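PDB 5ZQA: Lmo2812 protein from Listeria monocytogenes EGD-e, which is a penicillin-binding protein that probably acts as a serine-type D-Ala-D-Ala carboxypeptidase in peptidoglycan synthesis and the maintenance of cell shape. Local coordinates for residues M118-A123 with L193-K198; N213-S218 with Y235-T240; V98-I103 with R112-A117; F70-A75 with N79-D84. All coordinates share one frame; numbering follows the deposited sequence.

Contact 1 of 4, residues M118-A123 with L193-K198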
loop_
_atom_site.group_PDB
_atom_site.type_symbol
_atom_site.label_atom_id
_atom_site.label_comp_id
_atom_site.label_asym_id
_atom_site.label_seq_id
_atom_site.Cartn_x
_atom_site.Cartn_y
_atom_site.Cartn_z
ATOM N N MET A 118 8.618 4.509 3.004
ATOM C CA MET A 118 7.549 4.341 2.031
ATOM C C MET A 118 6.335 3.640 2.641
ATOM O O MET A 118 5.204 4.109 2.498
ATOM C CB MET A 118 8.089 3.573 0.823
ATOM C CG MET A 118 7.058 3.211 -0.199
ATOM S SD MET A 118 7.810 2.395 -1.614
ATOM C CE MET A 118 8.076 0.750 -0.952
ATOM N N LEU A 119 6.554 2.530 3.340
ATOM C CA LEU A 119 5.430 1.731 3.830
ATOM C C LEU A 119 4.792 2.299 5.096
ATOM O O LEU A 119 3.572 2.196 5.273
ATOM C CB LEU A 119 5.874 0.290 4.083
ATOM C CG LEU A 119 6.128 -0.561 2.836
ATOM C CD1 LEU A 119 6.528 -1.960 3.280
ATOM C CD2 LEU A 119 4.902 -0.601 1.939
ATOM N N THR A 120 5.608 2.912 5.954
ATOM C CA THR A 120 5.163 3.336 7.285
ATOM C C THR A 120 4.521 4.724 7.267
ATOM O O THR A 120 3.367 4.896 7.689
ATOM C CB THR A 120 6.350 3.317 8.278
ATOM O OG1 THR A 120 6.869 1.985 8.365
ATOM C CG2 THR A 120 5.923 3.753 9.662
ATOM N N MET A 121 5.248 5.717 6.760
ATOM C CA MET A 121 4.739 7.092 6.748
ATOM C C MET A 121 4.271 7.556 5.375
ATOM O O MET A 121 3.857 8.706 5.218
ATOM C CB MET A 121 5.807 8.068 7.273
ATOM C CG MET A 121 7.050 8.195 6.387
ATOM S SD MET A 121 8.100 9.584 6.840
ATOM C CE MET A 121 7.129 10.959 6.220
ATOM N N SER A 122 4.348 6.664 4.389
ATOM C CA SER A 122 3.885 6.937 3.030
ATOM C C SER A 122 4.741 8.025 2.376
ATOM O O SER A 122 4.234 8.948 1.744
ATOM C CB SER A 122 2.408 7.332 3.035
ATOM O OG SER A 122 1.783 6.916 1.832
ATOM N N ALA A 123 6.054 7.903 2.531
ATOM C CA ALA A 123 6.975 8.894 1.976
ATOM C C ALA A 123 7.085 8.757 0.455
ATOM O O ALA A 123 7.616 7.765 -0.065
ATOM C CB ALA A 123 8.352 8.758 2.634
ATOM N N LEU A 193 4.903 -7.961 6.394
ATOM C CA LEU A 193 4.081 -7.694 7.563
ATOM C C LEU A 193 4.938 -7.384 8.793
ATOM O O LEU A 193 4.453 -6.773 9.740
ATOM C CB LEU A 193 3.147 -8.873 7.831
ATOM C CG LEU A 193 2.226 -9.239 6.659
ATOM C CD1 LEU A 193 1.435 -10.483 7.011
ATOM C CD2 LEU A 193 1.295 -8.091 6.344
ATOM N N GLU A 194 6.207 -7.786 8.775
ATOM C CA GLU A 194 7.117 -7.422 9.852
ATOM C C GLU A 194 7.273 -5.906 9.923
ATOM O O GLU A 194 7.450 -5.352 11.011
ATOM C CB GLU A 194 8.479 -8.108 9.667
ATOM C CG GLU A 194 8.394 -9.624 9.851
ATOM C CD GLU A 194 9.692 -10.360 9.519
ATOM O OE1 GLU A 194 10.772 -9.730 9.516
ATOM O OE2 GLU A 194 9.627 -11.583 9.269
ATOM N N THR A 195 7.187 -5.232 8.774
ATOM C CA THR A 195 7.295 -3.779 8.745
ATOM C C THR A 195 5.926 -3.123 8.940
ATOM O O THR A 195 5.789 -2.203 9.744
ATOM C CB THR A 195 7.941 -3.281 7.422
ATOM O OG1 THR A 195 9.274 -3.795 7.318
ATOM C CG2 THR A 195 8.005 -1.763 7.375
ATOM N N THR A 196 4.907 -3.624 8.239
ATOM C CA THR A 196 3.603 -2.958 8.261
ATOM C C THR A 196 2.858 -3.152 9.576
ATOM O O THR A 196 1.889 -2.442 9.839
ATOM C CB THR A 196 2.697 -3.424 7.084
ATOM O OG1 THR A 196 2.442 -4.832 7.182
ATOM C CG2 THR A 196 3.365 -3.116 5.735
ATOM N N SER A 197 3.314 -4.073 10.419
ATOM C CA SER A 197 2.662 -4.270 11.713
ATOM C C SER A 197 3.205 -3.344 12.791
ATOM O O SER A 197 2.679 -3.329 13.906
ATOM C CB SER A 197 2.811 -5.717 12.183
ATOM O OG SER A 197 4.175 -6.006 12.430
ATOM N N LYS A 198 4.247 -2.575 12.475
ATOM C CA LYS A 198 4.881 -1.722 13.479
ATOM C C LYS A 198 4.264 -0.316 13.548
ATOM O O LYS A 198 4.262 0.421 12.558
ATOM C CB LYS A 198 6.381 -1.606 13.194
ATOM C CG LYS A 198 7.174 -2.891 13.394
ATOM C CD LYS A 198 8.654 -2.633 13.125
ATOM C CE LYS A 198 9.501 -3.861 13.409
ATOM N NZ LYS A 198 10.932 -3.621 13.077
HETATM O O HOH W 1 4.906 0.393 9.992
#
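Leu119 and Thr120, the last residues of helix 111-120, lie against Thr195 and Thr196 near the end of the short helix 192-196. Leu119 sends its CD1 methyl to the Thr196 side chain, 4.2 Å from the CG2 of that residue, and somewhat farther from the methyl of Thr195. A branched aliphatic residue suits the place, because one methyl can bridge two threonine methyls. The side chain also lies close to those of Lys226 and Lys65, the predicted substrate-binding residue and proton acceptor.

Thr195 enters through its methyl as well. With CG2 anti to the backbone N and OG1 turned to the N side (chi1 -62°), Thr195 CG2 comes 4.0 Å from Thr120 OG1, the two side chains meeting nearly at right angles. This is van der Waals packing of a methyl on a hydroxyl whose proton goes to Ser116 O, a turn back in its own helix.

Just past this contact the chain leaves the helix at Ser122, which has a positive phi and begins the SxN motif of the penicillin-binding protein fold. Ser122 is a predicted active-site residue and is hydrogen-bonded to Ser62 and Lys226.

Threonine serves both needs at position 120, since a water between the segments lies within bonding distance of Thr120 OG1, at 3.0 Å. The water is also 2.8 Å from Thr195 O and 2.6 Å from Lys198 O; with two protons it can serve only two of the three acceptors at a time. On the other helix, Thr196 OG1 turns away from Leu119 to bond with Asp223 O on strand 222-230.

Contact 2 of 4, residues N213-S218 with Y235-T240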
loop_
_atom_site.group_PDB
_atom_site.type_symbol
_atom_site.label_atom_id
_atom_site.label_comp_id
_atom_site.label_asym_id
_atom_site.label_seq_id
_atom_site.Cartn_x
_atom_site.Cartn_y
_atom_site.Cartn_z
ATOM N N ASN A 213 -1.122 3.733 9.825
ATOM C CA ASN A 213 -2.155 2.737 10.126
ATOM C C ASN A 213 -2.616 2.847 11.571
ATOM O O ASN A 213 -2.005 2.269 12.474
ATOM C CB ASN A 213 -1.633 1.324 9.843
ATOM C CG ASN A 213 -2.686 0.246 10.072
ATOM O OD1 ASN A 213 -3.766 0.500 10.622
ATOM N ND2 ASN A 213 -2.368 -0.974 9.654
ATOM N N ASP A 214 -3.715 3.562 11.781
ATOM C CA ASP A 214 -4.208 3.819 13.134
ATOM C C ASP A 214 -4.865 2.609 13.799
ATOM O O ASP A 214 -5.190 2.666 14.980
ATOM C CB ASP A 214 -5.205 4.981 13.122
ATOM C CG ASP A 214 -4.548 6.316 12.805
ATOM O OD1 ASP A 214 -3.313 6.434 12.958
ATOM O OD2 ASP A 214 -5.272 7.255 12.415
ATOM N N LEU A 215 -5.079 1.522 13.062
ATOM C CA LEU A 215 -5.757 0.360 13.640
ATOM C C LEU A 215 -4.812 -0.672 14.242
ATOM O O LEU A 215 -5.261 -1.671 14.802
ATOM C CB LEU A 215 -6.639 -0.326 12.592
ATOM C CG LEU A 215 -7.919 0.409 12.207
ATOM C CD1 LEU A 215 -8.608 -0.355 11.069
ATOM C CD2 LEU A 215 -8.853 0.530 13.403
ATOM N N LEU A 216 -3.507 -0.456 14.107
ATOM C CA LEU A 216 -2.554 -1.352 14.740
ATOM C C LEU A 216 -2.752 -1.311 16.253
ATOM O O LEU A 216 -2.735 -0.240 16.854
ATOM C CB LEU A 216 -1.117 -0.975 14.368
ATOM C CG LEU A 216 -0.758 -1.157 12.893
ATOM C CD1 LEU A 216 0.602 -0.510 12.614
ATOM C CD2 LEU A 216 -0.748 -2.632 12.490
ATOM N N GLY A 217 -2.963 -2.483 16.851
ATOM C CA GLY A 217 -3.212 -2.575 18.281
ATOM C C GLY A 217 -4.667 -2.365 18.671
ATOM O O GLY A 217 -5.015 -2.467 19.853
ATOM N N SER A 218 -5.518 -2.070 17.689
ATOM C CA SER A 218 -6.945 -1.852 17.939
ATOM C C SER A 218 -7.826 -2.994 17.442
ATOM O O SER A 218 -8.923 -3.222 17.953
ATOM C CB SER A 218 -7.397 -0.551 17.288
ATOM O OG SER A 218 -6.793 0.555 17.932
ATOM N N TYR A 235 -10.038 8.991 1.333
ATOM C CA TYR A 235 -9.239 8.265 2.316
ATOM C C TYR A 235 -9.347 6.764 2.088
ATOM O O TYR A 235 -10.441 6.201 2.083
ATOM C CB TYR A 235 -9.680 8.645 3.739
ATOM C CG TYR A 235 -9.290 10.064 4.098
ATOM C CD1 TYR A 235 -10.135 11.130 3.808
ATOM C CD2 TYR A 235 -8.067 10.332 4.700
ATOM C CE1 TYR A 235 -9.772 12.435 4.123
ATOM C CE2 TYR A 235 -7.697 11.628 5.020
ATOM C CZ TYR A 235 -8.556 12.672 4.730
ATOM O OH TYR A 235 -8.201 13.969 5.043
ATOM N N CYS A 236 -8.196 6.128 1.895
ATOM C CA CYS A 236 -8.137 4.737 1.466
ATOM C C CYS A 236 -7.345 3.889 2.442
ATOM O O CYS A 236 -6.434 4.376 3.094
ATOM C CB CYS A 236 -7.497 4.634 0.079
ATOM S SG CYS A 236 -8.345 5.581 -1.226
ATOM N N PHE A 237 -7.678 2.605 2.528
ATOM C CA PHE A 237 -6.897 1.698 3.365
ATOM C C PHE A 237 -7.066 0.261 2.917
ATOM O O PHE A 237 -8.190 -0.207 2.731
ATOM C CB PHE A 237 -7.296 1.827 4.847
ATOM C CG PHE A 237 -6.464 0.973 5.780
ATOM C CD1 PHE A 237 -5.097 1.171 5.885
ATOM C CD2 PHE A 237 -7.048 -0.022 6.549
ATOM C CE1 PHE A 237 -4.321 0.394 6.745
ATOM C CE2 PHE A 237 -6.272 -0.802 7.413
ATOM C CZ PHE A 237 -4.920 -0.598 7.500
ATOM N N ILE A 238 -5.944 -0.435 2.754
ATOM C CA ILE A 238 -5.939 -1.884 2.599
ATOM C C ILE A 238 -5.524 -2.469 3.940
ATOM O O ILE A 238 -4.435 -2.185 4.435
ATOM C CB ILE A 238 -4.990 -2.355 1.482
ATOM C CG1 ILE A 238 -5.497 -1.850 0.134
ATOM C CG2 ILE A 238 -4.922 -3.893 1.442
ATOM C CD1 ILE A 238 -4.564 -2.132 -1.042
ATOM N N GLY A 239 -6.425 -3.240 4.542
ATOM C CA GLY A 239 -6.149 -3.892 5.808
ATOM C C GLY A 239 -5.927 -5.381 5.632
ATOM O O GLY A 239 -6.424 -5.972 4.686
ATOM N N THR A 240 -5.183 -5.988 6.551
ATOM C CA THR A 240 -5.101 -7.440 6.579
ATOM C C THR A 240 -4.938 -7.902 8.022
ATOM O O THR A 240 -4.315 -7.217 8.849
ATOM C CB THR A 240 -3.969 -7.979 5.672
ATOM O OG1 THR A 240 -4.062 -9.411 5.605
ATOM C CG2 THR A 240 -2.586 -7.567 6.163
#
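Asn213 and Phe237 meet where the loop before strand 222-230 folds back over the five-stranded antiparallel sheet of the penicillin-binding protein fold. Phe237 lies on strand 236-243, next to the strand that carries Lys226, a predicted substrate-binding residue within a K(T/S)G-type motif.

The aromatic side chain leaves the strand with CG anti to its backbone N (chi1 -176°), an extended pose that carries the far end of the ring toward the loop. Asn213 has the same first torsion. Here the ring offers its edge and the amide its face: Asn213 ND2 sits near the ring plane, 3.4 Å from Phe237 CZ, and CG and OD1 of the asparagine are about as close to that carbon. Amide and ring planes are 62° apart, so the two flat groups are steeply inclined and do not stack. Leu215 adds a methyl, its CD1 lying 4.4 Å from Phe237 CE2 in an oblique approach.

Asparagine suits the start of this loop because its carbonyl can fold back on the chain. The near-eclipsed amide (chi2 -10°) places Asn213 OD1 to accept from Leu215 N at 3.0 Å, an Asx turn superposed on the type I beta turn from Asn213 to Leu216. That bond helps hold the amide's rotation, with the CZ corner of the ring over its face.

Phenylalanine suits its place because a flat apolar ring can offer an edge to the loop while Phe262 of helix 258-272 meets it edge-to-face. Leu215 touches that helix too, and over one face of the Phe237 ring, toward the rim, stands Gly239 N, 3.7 Å above the plane.

Contact 3 of 4, residues V98-I103 with R112-A117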
loop_
_atom_site.group_PDB
_atom_site.type_symbol
_atom_site.label_atom_id
_atom_site.label_comp_id
_atom_site.label_asym_id
_atom_site.label_seq_id
_atom_site.Cartn_x
_atom_site.Cartn_y
_atom_site.Cartn_z
ATOM N N VAL A 98 3.507 14.121 0.944
ATOM C CA VAL A 98 4.229 13.608 2.100
ATOM C C VAL A 98 5.633 13.201 1.673
ATOM O O VAL A 98 5.816 12.544 0.646
ATOM C CB VAL A 98 3.497 12.408 2.730
ATOM C CG1 VAL A 98 4.347 11.738 3.791
ATOM C CG2 VAL A 98 2.157 12.855 3.317
ATOM N N SER A 99 6.625 13.618 2.448
ATOM C CA SER A 99 7.989 13.288 2.094
ATOM C C SER A 99 8.880 13.096 3.309
ATOM O O SER A 99 8.710 13.726 4.365
ATOM C CB SER A 99 8.572 14.358 1.169
ATOM O OG SER A 99 9.206 15.388 1.894
ATOM N N LEU A 100 9.835 12.194 3.138
ATOM C CA LEU A 100 10.797 11.896 4.178
ATOM C C LEU A 100 11.743 13.070 4.360
ATOM O O LEU A 100 12.127 13.391 5.484
ATOM C CB LEU A 100 11.573 10.619 3.825
ATOM C CG LEU A 100 12.650 10.155 4.806
ATOM C CD1 LEU A 100 12.073 9.935 6.201
ATOM C CD2 LEU A 100 13.330 8.887 4.305
ATOM N N TYR A 101 12.123 13.708 3.257
ATOM C CA TYR A 101 13.068 14.818 3.354
ATOM C C TYR A 101 12.489 15.973 4.162
ATOM O O TYR A 101 13.203 16.588 4.950
ATOM C CB TYR A 101 13.486 15.309 1.969
ATOM C CG TYR A 101 14.526 16.398 2.038
ATOM C CD1 TYR A 101 15.860 16.092 2.205
ATOM C CD2 TYR A 101 14.158 17.733 1.966
ATOM C CE1 TYR A 101 16.820 17.084 2.283
ATOM C CE2 TYR A 101 15.106 18.731 2.031
ATOM C CZ TYR A 101 16.431 18.400 2.194
ATOM O OH TYR A 101 17.389 19.392 2.270
ATOM N N ALA A 102 11.203 16.261 3.973
ATOM C CA ALA A 102 10.600 17.433 4.617
ATOM C C ALA A 102 10.720 17.361 6.127
ATOM O O ALA A 102 10.984 18.373 6.772
ATOM C CB ALA A 102 9.137 17.582 4.205
ATOM N N ILE A 103 10.561 16.173 6.703
ATOM C CA ILE A 103 10.583 16.071 8.158
ATOM C C ILE A 103 11.955 15.710 8.744
ATOM O O ILE A 103 12.126 15.740 9.962
ATOM C CB ILE A 103 9.540 15.044 8.667
ATOM C CG1 ILE A 103 9.887 13.632 8.204
ATOM C CG2 ILE A 103 8.132 15.436 8.202
ATOM C CD1 ILE A 103 9.071 12.542 8.889
ATOM N N ARG A 112 16.907 -0.004 2.964
ATOM C CA ARG A 112 16.083 -0.444 4.084
ATOM C C ARG A 112 15.235 0.698 4.640
ATOM O O ARG A 112 14.015 0.570 4.796
ATOM C CB ARG A 112 16.963 -1.028 5.192
ATOM C CG ARG A 112 16.275 -1.219 6.538
ATOM C CD ARG A 112 15.101 -2.179 6.472
ATOM N NE ARG A 112 15.541 -3.537 6.162
ATOM C CZ ARG A 112 14.726 -4.551 5.899
ATOM N NH1 ARG A 112 13.404 -4.375 5.900
ATOM N NH2 ARG A 112 15.245 -5.741 5.620
ATOM N N ASP A 113 15.881 1.829 4.914
ATOM C CA ASP A 113 15.168 2.941 5.534
ATOM C C ASP A 113 14.174 3.577 4.560
ATOM O O ASP A 113 13.109 4.026 4.971
ATOM C CB ASP A 113 16.143 3.999 6.043
ATOM C CG ASP A 113 16.829 3.593 7.336
ATOM O OD1 ASP A 113 16.433 2.581 7.957
ATOM O OD2 ASP A 113 17.754 4.318 7.751
ATOM N N LEU A 114 14.514 3.603 3.271
ATOM C CA LEU A 114 13.602 4.139 2.262
ATOM C C LEU A 114 12.357 3.266 2.143
ATOM O O LEU A 114 11.236 3.772 2.074
ATOM C CB LEU A 114 14.304 4.241 0.915
ATOM C CG LEU A 114 15.438 5.268 0.864
ATOM C CD1 LEU A 114 16.217 5.083 -0.422
ATOM C CD2 LEU A 114 14.881 6.680 0.949
ATOM N N TYR A 115 12.572 1.956 2.116
ATOM C CA TYR A 115 11.478 0.983 2.125
ATOM C C TYR A 115 10.592 1.154 3.366
ATOM O O TYR A 115 9.361 1.206 3.252
ATOM C CB TYR A 115 12.087 -0.422 2.025
ATOM C CG TYR A 115 11.178 -1.588 2.328
ATOM C CD1 TYR A 115 11.139 -2.137 3.602
ATOM C CD2 TYR A 115 10.427 -2.187 1.327
ATOM C CE1 TYR A 115 10.333 -3.217 3.898
ATOM C CE2 TYR A 115 9.622 -3.277 1.608
ATOM C CZ TYR A 115 9.581 -3.787 2.896
ATOM O OH TYR A 115 8.786 -4.872 3.193
ATOM N N SER A 116 11.204 1.290 4.543
ATOM C CA SER A 116 10.418 1.520 5.753
ATOM C C SER A 116 9.619 2.817 5.668
ATOM O O SER A 116 8.447 2.836 6.026
ATOM C CB SER A 116 11.313 1.559 6.991
ATOM O OG SER A 116 11.990 0.326 7.157
ATOM N N ALA A 117 10.255 3.895 5.210
ATOM C CA ALA A 117 9.582 5.195 5.122
ATOM C C ALA A 117 8.410 5.154 4.144
ATOM O O ALA A 117 7.331 5.684 4.422
ATOM C CB ALA A 117 10.580 6.286 4.720
#
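In the mainly helical part of the fold, the short helix 100-104 packs on helix 111-120, and across these segments Leu100 alone carries the packing from its side, reaching Ala117 and Leu114 one helical turn apart. Its CD2 branch does the touching: Leu100 CD2 lies 3.8 Å from Ala117 CB and 4.3 Å from Leu114 CD2, methyl against methyl, with only dispersion forces and burial of apolar surface to hold the pair. CG stands anti to the Leu100 backbone N (chi1 179°), and this carries the isobutyl group away from its own helix toward the other. The small side chain of Ala117 lets the leucine tip come close to the helix backbone, whereas Leu114 extends its own branch to meet the tip from one side.

Between these helices the chain runs through strand 108-110, and Trp109 of that strand touches both leucines. The region borders the predicted active site: the nearest side-chain atoms of Ala117 and Lys65 are about 8 Å apart.

The first turn of helix 100-104 is held in place by polar caps. Ser99 is the N-cap, and its OG accepts from Ala102 N at 3.0 Å with an N-H...O angle of 152°. Asp125 accepts from the backbone NH groups of Leu100 and Tyr101 through its two carboxylate oxygens.

Contact 4 of 4, residues F70-A75 with N79-D84. With MG (magnesium ion), chain B.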
loop_
_atom_site.group_PDB
_atom_site.type_symbol
_atom_site.label_atom_id
_atom_site.label_comp_id
_atom_site.label_asym_id
_atom_site.label_seq_id
_atom_site.Cartn_x
_atom_site.Cartn_y
_atom_site.Cartn_z
ATOM N N PHE A 70 6.679 -4.617 -3.566
ATOM C CA PHE A 70 6.817 -5.944 -4.169
ATOM C C PHE A 70 8.073 -6.024 -5.023
ATOM O O PHE A 70 8.853 -6.972 -4.907
ATOM C CB PHE A 70 5.579 -6.298 -5.014
ATOM C CG PHE A 70 5.596 -7.704 -5.542
ATOM C CD1 PHE A 70 5.147 -8.753 -4.764
ATOM C CD2 PHE A 70 6.102 -7.984 -6.804
ATOM C CE1 PHE A 70 5.170 -10.056 -5.243
ATOM C CE2 PHE A 70 6.128 -9.277 -7.281
ATOM C CZ PHE A 70 5.661 -10.312 -6.495
ATOM N N LEU A 71 8.286 -5.008 -5.849
ATOM C CA LEU A 71 9.429 -5.006 -6.747
ATOM C C LEU A 71 10.774 -4.815 -6.021
ATOM O O LEU A 71 11.789 -5.389 -6.436
ATOM C CB LEU A 71 9.228 -3.940 -7.830
ATOM C CG LEU A 71 8.145 -4.374 -8.826
ATOM C CD1 LEU A 71 7.785 -3.237 -9.776
ATOM C CD2 LEU A 71 8.574 -5.607 -9.623
ATOM N N VAL A 72 10.785 -4.042 -4.939
ATOM C CA VAL A 72 11.967 -3.931 -4.092
ATOM C C VAL A 72 12.316 -5.276 -3.477
ATOM O O VAL A 72 13.470 -5.716 -3.529
ATOM C CB VAL A 72 11.752 -2.886 -2.984
ATOM C CG1 VAL A 72 12.832 -2.982 -1.923
ATOM C CG2 VAL A 72 11.705 -1.484 -3.605
ATOM N N LEU A 73 11.306 -5.947 -2.935
ATOM C CA LEU A 73 11.517 -7.229 -2.263
ATOM C C LEU A 73 11.951 -8.316 -3.261
ATOM O O LEU A 73 12.826 -9.140 -2.945
ATOM C CB LEU A 73 10.249 -7.635 -1.518
ATOM C CG LEU A 73 9.952 -6.708 -0.336
ATOM C CD1 LEU A 73 8.548 -6.937 0.194
ATOM C CD2 LEU A 73 10.975 -6.894 0.772
ATOM N N GLU A 74 11.373 -8.304 -4.464
ATOM C CA GLU A 74 11.828 -9.200 -5.537
ATOM C C GLU A 74 13.306 -8.959 -5.867
ATOM O O GLU A 74 14.095 -9.898 -5.980
ATOM C CB GLU A 74 10.988 -9.014 -6.811
ATOM C CG GLU A 74 9.549 -9.491 -6.695
ATOM C CD GLU A 74 9.446 -10.999 -6.749
ATOM O OE1 GLU A 74 9.698 -11.572 -7.835
ATOM O OE2 GLU A 74 9.149 -11.619 -5.703
ATOM N N ALA A 75 13.681 -7.693 -5.995
ATOM C CA ALA A 75 15.055 -7.336 -6.354
ATOM C C ALA A 75 16.042 -7.835 -5.312
ATOM O O ALA A 75 17.109 -8.359 -5.655
ATOM C CB ALA A 75 15.189 -5.826 -6.530
ATOM N N ASN A 79 18.962 -10.961 -5.898
ATOM C CA ASN A 79 20.364 -10.548 -5.829
ATOM C C ASN A 79 20.641 -9.337 -6.725
ATOM O O ASN A 79 21.736 -9.187 -7.279
ATOM C CB ASN A 79 21.270 -11.736 -6.196
ATOM C CG ASN A 79 22.676 -11.613 -5.625
ATOM O OD1 ASN A 79 22.913 -10.871 -4.677
ATOM N ND2 ASN A 79 23.615 -12.356 -6.208
ATOM N N GLU A 80 19.653 -8.453 -6.835
ATOM C CA GLU A 80 19.729 -7.299 -7.724
ATOM C C GLU A 80 19.722 -5.978 -6.957
ATOM O O GLU A 80 19.789 -4.909 -7.561
ATOM C CB GLU A 80 18.556 -7.305 -8.716
ATOM C CG GLU A 80 18.575 -8.461 -9.702
ATOM C CD GLU A 80 17.232 -8.697 -10.385
ATOM O OE1 GLU A 80 16.222 -8.064 -9.997
ATOM O OE2 GLU A 80 17.189 -9.537 -11.313
ATOM N N LEU A 81 19.611 -6.065 -5.635
ATOM C CA LEU A 81 19.480 -4.896 -4.769
ATOM C C LEU A 81 19.908 -5.291 -3.366
ATOM O O LEU A 81 19.581 -6.386 -2.910
ATOM C CB LEU A 81 18.037 -4.378 -4.769
ATOM C CG LEU A 81 17.702 -3.118 -3.961
ATOM C CD1 LEU A 81 18.260 -1.872 -4.623
ATOM C CD2 LEU A 81 16.193 -2.989 -3.768
ATOM N N SER A 82 20.657 -4.421 -2.692
ATOM C CA SER A 82 21.061 -4.673 -1.316
ATOM C C SER A 82 20.407 -3.683 -0.365
ATOM O O SER A 82 20.242 -2.512 -0.696
ATOM C CB SER A 82 22.583 -4.597 -1.185
ATOM O OG SER A 82 23.192 -5.646 -1.916
ATOM N N TRP A 83 20.030 -4.161 0.819
ATOM C CA TRP A 83 19.380 -3.314 1.804
ATOM C C TRP A 83 20.271 -2.158 2.281
ATOM O O TRP A 83 19.760 -1.146 2.766
ATOM C CB TRP A 83 18.942 -4.146 3.010
ATOM C CG TRP A 83 17.759 -5.044 2.774
ATOM C CD1 TRP A 83 17.736 -6.405 2.862
ATOM C CD2 TRP A 83 16.428 -4.644 2.434
ATOM N NE1 TRP A 83 16.471 -6.880 2.604
ATOM C CE2 TRP A 83 15.650 -5.816 2.334
ATOM C CE3 TRP A 83 15.815 -3.412 2.207
ATOM C CZ2 TRP A 83 14.298 -5.792 2.010
ATOM C CZ3 TRP A 83 14.467 -3.390 1.887
ATOM C CH2 TRP A 83 13.721 -4.574 1.796
ATOM N N ASP A 84 21.590 -2.301 2.145
ATOM C CA ASP A 84 22.493 -1.269 2.656
ATOM C C ASP A 84 22.965 -0.274 1.595
ATOM O O ASP A 84 23.790 0.591 1.894
ATOM C CB ASP A 84 23.718 -1.911 3.319
ATOM C CG ASP A 84 24.626 -2.600 2.322
ATOM O OD1 ASP A 84 24.128 -3.053 1.271
ATOM O OD2 ASP A 84 25.846 -2.690 2.599
HETATM MG MG MG B . 10.226 -13.629 -8.119
HETATM O O HOH W 2 8.998 -14.032 -6.447
HETATM O O HOH W 3 11.900 -13.431 -6.800
HETATM O O HOH W 4 8.660 -13.606 -9.482
HETATM O O HOH W 5 11.432 -13.222 -9.612
#
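Three successive backbone nitrogens gather round a single oxygen, Ala75 O, where helix 65-77 ends. Glu80 N makes the clear hydrogen bond to Ala75 O, 2.8 Å long with an N-H...O angle of 160°; Asn79 N is near but badly angled, and bonds instead to Val76 O. The reversal depends on Asn79, whose left-handed backbone (phi 67°) is one that asparagine tolerates better than most residues with a side chain.

Leu81 then turns inward, its CB packing 3.6 Å from Ala75 CB, where a small residue allows the returning chain to lie flush against the helix. Leu81 CG is anti to its backbone N (chi1 -178°), and the side chain therefore runs back along the helix until Leu81 CD2 meets Val72 CG1 at 3.8 Å. The same valine methyl comes 4.1 Å from Trp83 CH2, obliquely to the ring. Leu73 approaches the indole differently: its CD2 lies in the ring plane at the benzo edge, 3.7 Å from Trp83 CZ2. Arg112 makes a cation-pi contact with this indole, and Tyr115 meets it edge-to-face.

Glu74, one residue before Ala75, points to a magnesium ion. Glu74 OE1 binds the metal at 2.1 Å, beside four waters, and Glu74 OE2 accepts from one of those waters at 2.5 Å and from His189, which belongs to another magnesium site with Glu191. The bend at chi2 carries the carboxylate there.

The two backbone bonds make the reversal a Schellman motif, closing the helix that begins at the SxxK motif, here Ser62 to Lys65, both predicted active-site residues.

How the contacts relate
From the N terminus the contacts follow one another in series, none nesting or crossing: contact 4, contact 3, contact 1, contact 2. Contact 4 closes a tight turn after helix 65-77. Contact 3 closes a short loop around strand 108-110, and it meets contact 4 where Tyr115 packs on Trp83 and Leu73. Contact 1 shares helix 111-120 with contact 3 and closes a long, largely helical excursion that returns at 193-198. Contact 2 closes a shorter loop through strand 222-230, touching contact 1 where Leu216 CD1 packs near Thr196 O. Together they lead from the helical region to the five-stranded sheet, with contacts 4 and 2 on opposite sides of the chain's centre.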